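Local coordinates for multifunctional non-homologous end joining DNA repair protein LigD (PDB 2IRU) that probably repairs DNA double-strand breaks together with Ku by non-homologous end joining, the chain here being its primase-like polymerase domain, at residues Val12-Ala17 with Asp31-Tyr36; Arg81-His86 with Thr90-Ile95. One frame throughout, in Å; residues are numbered along the deposited sequence.

From the N terminus, the chain first closes a loop at contact 1, where the first turns of helix 29-47 come back against Val12-Ala17 after thirteen intervening residues that include the short strands 20-22 and 27-28. Contact 2 is more local: strands 80-84 and 91-95 pair as a hairpin across the six-residue connection 85-90. The two are in series, neither enclosing nor crossing the other. The centres of contact 1 and contact 2 lie 26 Å apart; the nearest atoms of contact 1 and contact 2 are about 11 Å apart. The chain between and beyond them supplies indirect connections: Val12 touches Trp78, just before the hairpin, and Phe33 touches Ala103 in helix 99-107, just after it.

Contact 1 (Val12-Ala17 with Asp31-Tyr36); sequences VTLTNA and DIFDYY
Leu14 lies over one face of the Phe33 ring, and the contact can be traced outward along its side chain. Leu14 CB comes first: it sits 4.0 Å from the centroid of the Phe33 ring and only 11° off the ring normal, which meets the geometry of a CH-pi contact centred on the face. With Leu14 CG anti to the backbone N (chi1 -179°), the rest of the side chain is carried back across the ring toward the helix. There the tip divides. Leu14 CD1 reaches Phe33 CD1 at 3.8 Å, while Leu14 CD2 stands 3.8 Å from Phe33 CG and 3.9 Å from Phe33 CB, at the root of the aromatic side chain. The two side chains therefore slide past each other in opposite directions, each tip running toward the other's backbone.

Val12 meets a different part of the same ring. Its CG1 lies near the ring plane, at the edge, 4.2 Å from Phe33 CE1. Phe33 thus touches Leu14 with a face and Val12 with an edge, two nearly perpendicular approaches made entirely by apolar groups. No hydrogen bond joins the two segments, and they bury just 176 Å² between them.

Polar anchoring comes from nearby residues: Thr15 N bonds to Gln107 OE1, Thr15 O accepts from Lys29 NZ, and Ala17 is backbone-bonded to Ser30. Helix 99-107 adds to the apolar packing, since Phe33 touches Ala103 and Val12 touches Thr100. Asn16 and Ala17, outside the apolar contact, belong to a stretch that probably touches target DNA. This is surface packing of an irregular N-terminal segment against the start of helix 29-47, through one aromatic side chain of the primase-polymerase domain, away from the metal and substrate sites inferred for the family.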
ATOM      1  N   VAL A  12      11.464   2.127 -21.056  1.00  6.52           N
ATOM      2  CA  VAL A  12      12.210   1.279 -20.119  1.00  6.52           C
ATOM      3  C   VAL A  12      12.610   0.022 -20.846  1.00  6.49           C
ATOM      4  O   VAL A  12      11.796  -0.576 -21.556  1.00  6.26           O
ATOM      5  CB  VAL A  12      11.343   0.914 -18.897  1.00  6.86           C
ATOM      6  CG1 VAL A  12      12.006  -0.178 -17.987  1.00  8.31           C
ATOM      7  CG2 VAL A  12      11.084   2.166 -18.103  1.00  9.70           C
ATOM      8  N   THR A  13      13.870  -0.345 -20.659  1.00  5.06           N
ATOM      9  CA  THR A  13      14.413  -1.573 -21.249  1.00  5.84           C
ATOM     10  C   THR A  13      14.543  -2.640 -20.123  1.00  6.45           C
ATOM     11  O   THR A  13      15.274  -2.464 -19.134  1.00  7.71           O
ATOM     12  CB  THR A  13      15.797  -1.353 -21.927  1.00  4.90           C
ATOM     13  OG1 THR A  13      15.704  -0.343 -22.963  1.00  6.80           O
ATOM     14  CG2 THR A  13      16.277  -2.687 -22.536  1.00  7.91           C
ATOM     15  N   LEU A  14      13.809  -3.732 -20.259  1.00  5.29           N
ATOM     16  CA  LEU A  14      13.930  -4.812 -19.294  1.00  5.45           C
ATOM     17  C   LEU A  14      15.252  -5.558 -19.584  1.00  6.37           C
ATOM     18  O   LEU A  14      15.524  -5.982 -20.710  1.00  7.61           O
ATOM     19  CB  LEU A  14      12.756  -5.813 -19.416  1.00  5.55           C
ATOM     20  CG  LEU A  14      12.749  -6.981 -18.448  1.00  5.98           C
ATOM     21  CD1 LEU A  14      12.621  -6.500 -16.985  1.00 10.12           C
ATOM     22  CD2 LEU A  14      11.621  -8.003 -18.817  1.00  6.46           C
ATOM     23  N   THR A  15      16.069  -5.679 -18.547  1.00  6.68           N
ATOM     24  CA  THR A  15      17.263  -6.501 -18.609  1.00  6.32           C
ATOM     25  C   THR A  15      17.143  -7.741 -17.732  1.00  5.66           C
ATOM     26  O   THR A  15      16.338  -7.753 -16.805  1.00  6.36           O
ATOM     27  CB  THR A  15      18.551  -5.735 -18.165  1.00  6.89           C
ATOM     28  OG1 THR A  15      18.444  -5.434 -16.771  1.00 10.16           O
ATOM     29  CG2 THR A  15      18.735  -4.451 -19.023  1.00  7.91           C
ATOM     30  N   ASN A  16      17.926  -8.772 -18.093  1.00  5.95           N
ATOM     31  CA  ASN A  16      17.919 -10.026 -17.358  1.00  6.52           C
ATOM     32  C   ASN A  16      16.483 -10.564 -17.171  1.00  6.55           C
ATOM     33  O   ASN A  16      16.078 -10.968 -16.051  1.00  6.75           O
ATOM     34  CB  ASN A  16      18.569  -9.847 -15.993  1.00  7.40           C
ATOM     35  CG  ASN A  16      20.003  -9.324 -16.100  1.00 10.49           C
ATOM     36  OD1 ASN A  16      20.286  -8.213 -15.652  1.00 19.28           O
ATOM     37  ND2 ASN A  16      20.852 -10.042 -16.805  1.00 10.66           N
ATOM     38  N   ALA A  17      15.717 -10.582 -18.263  1.00  6.82           N
ATOM     39  CA  ALA A  17      14.317 -11.121 -18.242  1.00  7.24           C
ATOM     40  C   ALA A  17      14.144 -12.488 -17.576  1.00  6.72           C
ATOM     41  O   ALA A  17      13.086 -12.774 -16.949  1.00  7.12           O
ATOM     42  CB  ALA A  17      13.726 -11.161 -19.667  1.00  7.68           C
ATOM     43  N   ASP A  31       8.115 -12.093 -15.620  1.00  6.68           N
ATOM     44  CA  ASP A  31       6.809 -12.251 -14.953  1.00  6.11           C
ATOM     45  C   ASP A  31       6.382 -10.948 -14.281  1.00  7.61           C
ATOM     46  O   ASP A  31       5.209 -10.536 -14.354  1.00  7.13           O
ATOM     47  CB  ASP A  31       6.874 -13.345 -13.889  1.00  7.69           C
ATOM     48  CG  ASP A  31       6.970 -14.752 -14.490  1.00  8.43           C
ATOM     49  OD1 ASP A  31       6.384 -15.006 -15.571  1.00  6.54           O
ATOM     50  OD2 ASP A  31       7.592 -15.601 -13.829  1.00  6.36           O
ATOM     51  N   ILE A  32       7.323 -10.351 -13.564  1.00  6.42           N
ATOM     52  CA  ILE A  32       7.047  -9.120 -12.808  1.00  8.14           C
ATOM     53  C   ILE A  32       6.749  -7.922 -13.729  1.00  7.85           C
ATOM     54  O   ILE A  32       5.820  -7.113 -13.471  1.00  7.32           O
ATOM     55  CB  ILE A  32       8.202  -8.899 -11.785  1.00 10.11           C
ATOM     56  CG1 ILE A  32       8.299 -10.115 -10.810  1.00  9.05           C
ATOM     57  CG2 ILE A  32       8.112  -7.587 -11.071  1.00 13.70           C
ATOM     58  CD1 ILE A  32       7.052 -10.466 -10.076  1.00 22.61           C
ATOM     59  N   PHE A  33       7.527  -7.827 -14.809  1.00  7.01           N
ATOM     60  CA  PHE A  33       7.332  -6.794 -15.838  1.00  7.44           C
ATOM     61  C   PHE A  33       5.908  -6.884 -16.393  1.00  6.69           C
ATOM     62  O   PHE A  33       5.166  -5.889 -16.490  1.00  7.51           O
ATOM     63  CB  PHE A  33       8.392  -7.001 -16.935  1.00  7.13           C
ATOM     64  CG  PHE A  33       8.613  -5.802 -17.860  1.00 10.15           C
ATOM     65  CD1 PHE A  33       9.303  -4.662 -17.427  1.00  8.45           C
ATOM     66  CD2 PHE A  33       8.244  -5.895 -19.203  1.00 13.13           C
ATOM     67  CE1 PHE A  33       9.574  -3.609 -18.339  1.00  9.20           C
ATOM     68  CE2 PHE A  33       8.515  -4.842 -20.098  1.00 13.92           C
ATOM     69  CZ  PHE A  33       9.179  -3.714 -19.647  1.00 12.39           C
ATOM     70  N   ASP A  34       5.490  -8.106 -16.720  1.00  6.85           N
ATOM     71  CA  ASP A  34       4.163  -8.283 -17.293  1.00  7.98           C
ATOM     72  C   ASP A  34       3.114  -8.021 -16.218  1.00  7.25           C
ATOM     73  O   ASP A  34       2.072  -7.480 -16.500  1.00  8.08           O
ATOM     74  CB  ASP A  34       4.017  -9.691 -17.891  1.00  8.18           C
ATOM     75  CG  ASP A  34       4.645  -9.803 -19.303  1.00 11.83           C
ATOM     76  OD1 ASP A  34       5.050  -8.768 -19.895  1.00 13.08           O
ATOM     77  OD2 ASP A  34       4.700 -10.938 -19.832  1.00 17.15           O
ATOM     78  N   TYR A  35       3.398  -8.405 -14.987  1.00  6.43           N
ATOM     79  CA  TYR A  35       2.421  -8.153 -13.926  1.00  6.33           C
ATOM     80  C   TYR A  35       2.145  -6.671 -13.729  1.00  6.60           C
ATOM     81  O   TYR A  35       0.971  -6.235 -13.699  1.00  6.58           O
ATOM     82  CB  TYR A  35       2.854  -8.792 -12.615  1.00  7.18           C
ATOM     83  CG  TYR A  35       1.961  -8.343 -11.490  1.00  5.92           C
ATOM     84  CD1 TYR A  35       0.678  -8.916 -11.295  1.00  7.06           C
ATOM     85  CD2 TYR A  35       2.387  -7.348 -10.598  1.00  6.31           C
ATOM     86  CE1 TYR A  35      -0.155  -8.490 -10.209  1.00  5.99           C
ATOM     87  CE2 TYR A  35       1.556  -6.889  -9.532  1.00  8.24           C
ATOM     88  CZ  TYR A  35       0.293  -7.467  -9.345  1.00  5.18           C
ATOM     89  OH  TYR A  35      -0.571  -7.031  -8.351  1.00  7.19           O
ATOM     90  N   TYR A  36       3.217  -5.884 -13.609  1.00  7.28           N
ATOM     91  CA  TYR A  36       3.019  -4.458 -13.338  1.00  6.77           C
ATOM     92  C   TYR A  36       2.376  -3.773 -14.593  1.00  8.14           C
ATOM     93  O   TYR A  36       1.557  -2.844 -14.471  1.00  9.19           O
ATOM     94  CB  TYR A  36       4.327  -3.821 -12.891  1.00  7.30           C
ATOM     95  CG  TYR A  36       4.530  -3.942 -11.393  1.00  6.82           C
ATOM     96  CD1 TYR A  36       3.537  -3.462 -10.513  1.00  7.26           C
ATOM     97  CD2 TYR A  36       5.684  -4.494 -10.854  1.00  7.21           C
ATOM     98  CE1 TYR A  36       3.686  -3.540  -9.129  1.00  8.86           C
ATOM     99  CE2 TYR A  36       5.858  -4.577  -9.448  1.00  6.80           C
ATOM    100  CZ  TYR A  36       4.840  -4.088  -8.599  1.00  5.43           C
ATOM    101  OH  TYR A  36       4.950  -4.185  -7.214  1.00  8.08           O
TER

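Contact 2 (Arg81-His86 with Thr90-Ile95); sequences RATVAH and TTTYPI
The Tyr93 ring is met by its own strand on one face and by the partner strand at its edge and obliquely. Over one face lies CG2 of Thr91, 3.5 Å above the plane and offset toward the rim. Ala82 O is at the edge, near the ring plane, and Val84 CG2 approaches obliquely, 3.7 Å from Tyr93 CE2. Two polar atoms approach the His86 imidazole obliquely: its NE2 is 3.0 Å from Thr91 OG1 and 3.2 Å from Thr90 N, the latter at too poor an angle for a hydrogen bond.

Backbone geometry defines an antiparallel hairpin. Ala82 with Tyr93 and Val84 with Thr91 are hydrogen-bonded pairs, each bonded in both directions; the straightest link, Val84 N to Thr91 O, is 2.8 Å long with 169° at the hydrogen. Between them, Thr83 and Thr92 form a non-hydrogen-bonded pair, bridged instead by their hydroxyls, with OG1 of Thr83 2.9 Å from OG1 of Thr92. Each OG1 lies beside its own backbone N and anti to the carbonyl carbon (chi1 -54° and -62°), which turns the two toward each other on one face. Arg81 CB packs 3.9 Å from Thr92 CG2, while Arg81 NH2 turns to the carbonyls of Leu79 and Pro76.

Residues 86-91, spanning most of the connection and Thr91, probably contact target DNA. Ala82, Val84 and Tyr93 share one face, where Ile95 CD1 comes 3.9 Å from Ala82 CB. Strand 118-122 covers it through Phe120, with Leu129 and Pro131 of strand 129-143, and Tyr93 rests on Thr53 of strand 53-56.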
ATOM      1  N   ARG A  81       8.646  13.787 -10.082  1.00  7.92           N
ATOM      2  CA  ARG A  81       9.254  13.779  -8.765  1.00  7.53           C
ATOM      3  C   ARG A  81       8.857  15.019  -7.987  1.00  7.18           C
ATOM      4  O   ARG A  81       8.496  16.065  -8.555  1.00  6.20           O
ATOM      5  CB  ARG A  81      10.775  13.674  -8.836  1.00  8.44           C
ATOM      6  CG  ARG A  81      11.423  14.901  -9.508  1.00  7.96           C
ATOM      7  CD  ARG A  81      12.740  14.496 -10.146  1.00 14.19           C
ATOM      8  NE  ARG A  81      12.549  13.674 -11.346  1.00 12.94           N
ATOM      9  CZ  ARG A  81      13.491  12.888 -11.878  1.00 14.25           C
ATOM     10  NH1 ARG A  81      14.698  12.792 -11.315  1.00 11.17           N
ATOM     11  NH2 ARG A  81      13.221  12.159 -12.957  1.00 11.31           N
ATOM     12  N   ALA A  82       8.958  14.901  -6.666  1.00  6.58           N
ATOM     13  CA  ALA A  82       8.667  16.027  -5.810  1.00  6.28           C
ATOM     14  C   ALA A  82       9.350  15.864  -4.464  1.00  7.34           C
ATOM     15  O   ALA A  82       9.712  14.758  -4.088  1.00  6.98           O
ATOM     16  CB  ALA A  82       7.168  16.234  -5.668  1.00  7.31           C
ATOM     17  N   THR A  83       9.508  16.983  -3.744  1.00  8.69           N
ATOM     18  CA  THR A  83      10.382  17.025  -2.586  1.00  9.80           C
ATOM     19  C   THR A  83       9.577  17.135  -1.279  1.00 10.89           C
ATOM     20  O   THR A  83       8.592  17.901  -1.205  1.00 11.46           O
ATOM     21  CB  THR A  83      11.360  18.216  -2.729  1.00 10.86           C
ATOM     22  OG1 THR A  83      12.029  18.115  -3.994  1.00 11.76           O
ATOM     23  CG2 THR A  83      12.375  18.235  -1.622  1.00 10.71           C
ATOM     24  N   VAL A  84       9.987  16.360  -0.280  1.00 11.69           N
ATOM     25  CA  VAL A  84       9.438  16.474   1.086  1.00 14.00           C
ATOM     26  C   VAL A  84      10.532  16.953   2.035  1.00 15.38           C
ATOM     27  O   VAL A  84      11.658  16.437   2.015  1.00 14.25           O
ATOM     28  CB  VAL A  84       8.892  15.122   1.586  1.00 14.84           C
ATOM     29  CG1 VAL A  84       8.014  15.340   2.837  1.00 15.37           C
ATOM     30  CG2 VAL A  84       8.123  14.419   0.476  1.00 15.26           C
ATOM     31  N   ALA A  85      10.212  17.941   2.874  1.00 17.26           N
ATOM     32  CA  ALA A  85      11.209  18.502   3.783  1.00 20.71           C
ATOM     33  C   ALA A  85      11.008  17.949   5.184  1.00 22.55           C
ATOM     34  O   ALA A  85      10.181  18.456   5.937  1.00 23.63           O
ATOM     35  CB  ALA A  85      11.149  20.034   3.785  1.00 20.25           C
ATOM     36  N   HIS A  86      11.754  16.899   5.516  1.00 24.96           N
ATOM     37  CA  HIS A  86      11.653  16.227   6.817  1.00 27.19           C
ATOM     38  C   HIS A  86      12.601  16.849   7.849  1.00 28.07           C
ATOM     39  O   HIS A  86      13.321  17.792   7.540  1.00 28.43           O
ATOM     40  CB  HIS A  86      11.915  14.726   6.672  1.00 27.55           C
ATOM     41  CG  HIS A  86      13.225  14.394   6.022  1.00 29.11           C
ATOM     42  ND1 HIS A  86      14.351  14.052   6.742  1.00 30.60           N
ATOM     43  CD2 HIS A  86      13.586  14.346   4.717  1.00 29.14           C
ATOM     44  CE1 HIS A  86      15.346  13.803   5.909  1.00 31.72           C
ATOM     45  NE2 HIS A  86      14.907  13.973   4.673  1.00 30.28           N
ATOM     46  N   THR A  90      15.928  16.781   3.517  1.00 21.31           N
ATOM     47  CA  THR A  90      14.964  16.944   2.435  1.00 18.04           C
ATOM     48  C   THR A  90      15.102  15.735   1.491  1.00 15.97           C
ATOM     49  O   THR A  90      16.212  15.240   1.265  1.00 16.84           O
ATOM     50  CB  THR A  90      15.199  18.278   1.682  1.00 18.61           C
ATOM     51  OG1 THR A  90      14.698  19.384   2.462  1.00 17.87           O
ATOM     52  CG2 THR A  90      14.518  18.280   0.360  1.00 17.28           C
ATOM     53  N   THR A  91      13.987  15.225   0.978  1.00 12.42           N
ATOM     54  CA  THR A  91      14.054  14.009   0.127  1.00 10.23           C
ATOM     55  C   THR A  91      13.217  14.225  -1.105  1.00  9.10           C
ATOM     56  O   THR A  91      12.079  14.663  -1.000  1.00  8.91           O
ATOM     57  CB  THR A  91      13.499  12.784   0.867  1.00 10.46           C
ATOM     58  OG1 THR A  91      14.274  12.556   2.056  1.00 13.17           O
ATOM     59  CG2 THR A  91      13.553  11.525  -0.031  1.00 10.44           C
ATOM     60  N   THR A  92      13.779  13.950  -2.273  1.00  6.95           N
ATOM     61  CA  THR A  92      13.021  14.087  -3.501  1.00  6.24           C
ATOM     62  C   THR A  92      12.640  12.684  -3.979  1.00  6.27           C
ATOM     63  O   THR A  92      13.503  11.864  -4.223  1.00  5.92           O
ATOM     64  CB  THR A  92      13.856  14.811  -4.591  1.00  7.11           C
ATOM     65  OG1 THR A  92      14.179  16.139  -4.137  1.00  6.56           O
ATOM     66  CG2 THR A  92      13.060  14.859  -5.884  1.00  7.67           C
ATOM     67  N   TYR A  93      11.349  12.395  -4.041  1.00  4.75           N
ATOM     68  CA  TYR A  93      10.847  11.069  -4.408  1.00  6.36           C
ATOM     69  C   TYR A  93      10.328  11.004  -5.834  1.00  5.04           C
ATOM     70  O   TYR A  93       9.856  12.022  -6.328  1.00  6.45           O
ATOM     71  CB  TYR A  93       9.630  10.736  -3.549  1.00  5.83           C
ATOM     72  CG  TYR A  93       9.860  10.480  -2.090  1.00  5.60           C
ATOM     73  CD1 TYR A  93       9.902   9.160  -1.618  1.00  7.29           C
ATOM     74  CD2 TYR A  93       9.946  11.550  -1.178  1.00  7.56           C
ATOM     75  CE1 TYR A  93      10.036   8.903  -0.251  1.00  7.52           C
ATOM     76  CE2 TYR A  93      10.100  11.296   0.186  1.00  8.89           C
ATOM     77  CZ  TYR A  93      10.144   9.971   0.623  1.00  8.93           C
ATOM     78  OH  TYR A  93      10.272   9.720   1.980  1.00 10.84           O
ATOM     79  N   PRO A  94      10.305   9.784  -6.455  1.00  5.59           N
ATOM     80  CA  PRO A  94       9.591   9.643  -7.730  1.00  5.96           C
ATOM     81  C   PRO A  94       8.097   9.620  -7.404  1.00  6.33           C
ATOM     82  O   PRO A  94       7.718   9.256  -6.299  1.00  7.15           O
ATOM     83  CB  PRO A  94      10.004   8.252  -8.236  1.00  4.41           C
ATOM     84  CG  PRO A  94      10.409   7.473  -6.973  1.00  4.22           C
ATOM     85  CD  PRO A  94      10.818   8.502  -5.928  1.00  5.40           C
ATOM     86  N   ILE A  95       7.281  10.058  -8.334  1.00  6.53           N
ATOM     87  CA  ILE A  95       5.820   9.861  -8.261  1.00  7.59           C
ATOM     88  C   ILE A  95       5.540   8.965  -9.476  1.00  8.49           C
ATOM     89  O   ILE A  95       5.854   9.328 -10.591  1.00  9.26           O
ATOM     90  CB  ILE A  95       5.070  11.204  -8.394  1.00  8.15           C
ATOM     91  CG1 ILE A  95       5.402  12.148  -7.221  1.00  5.85           C
ATOM     92  CG2 ILE A  95       3.525  10.952  -8.577  1.00  9.47           C
ATOM     93  CD1 ILE A  95       5.036  13.571  -7.520  1.00  6.86           C
TER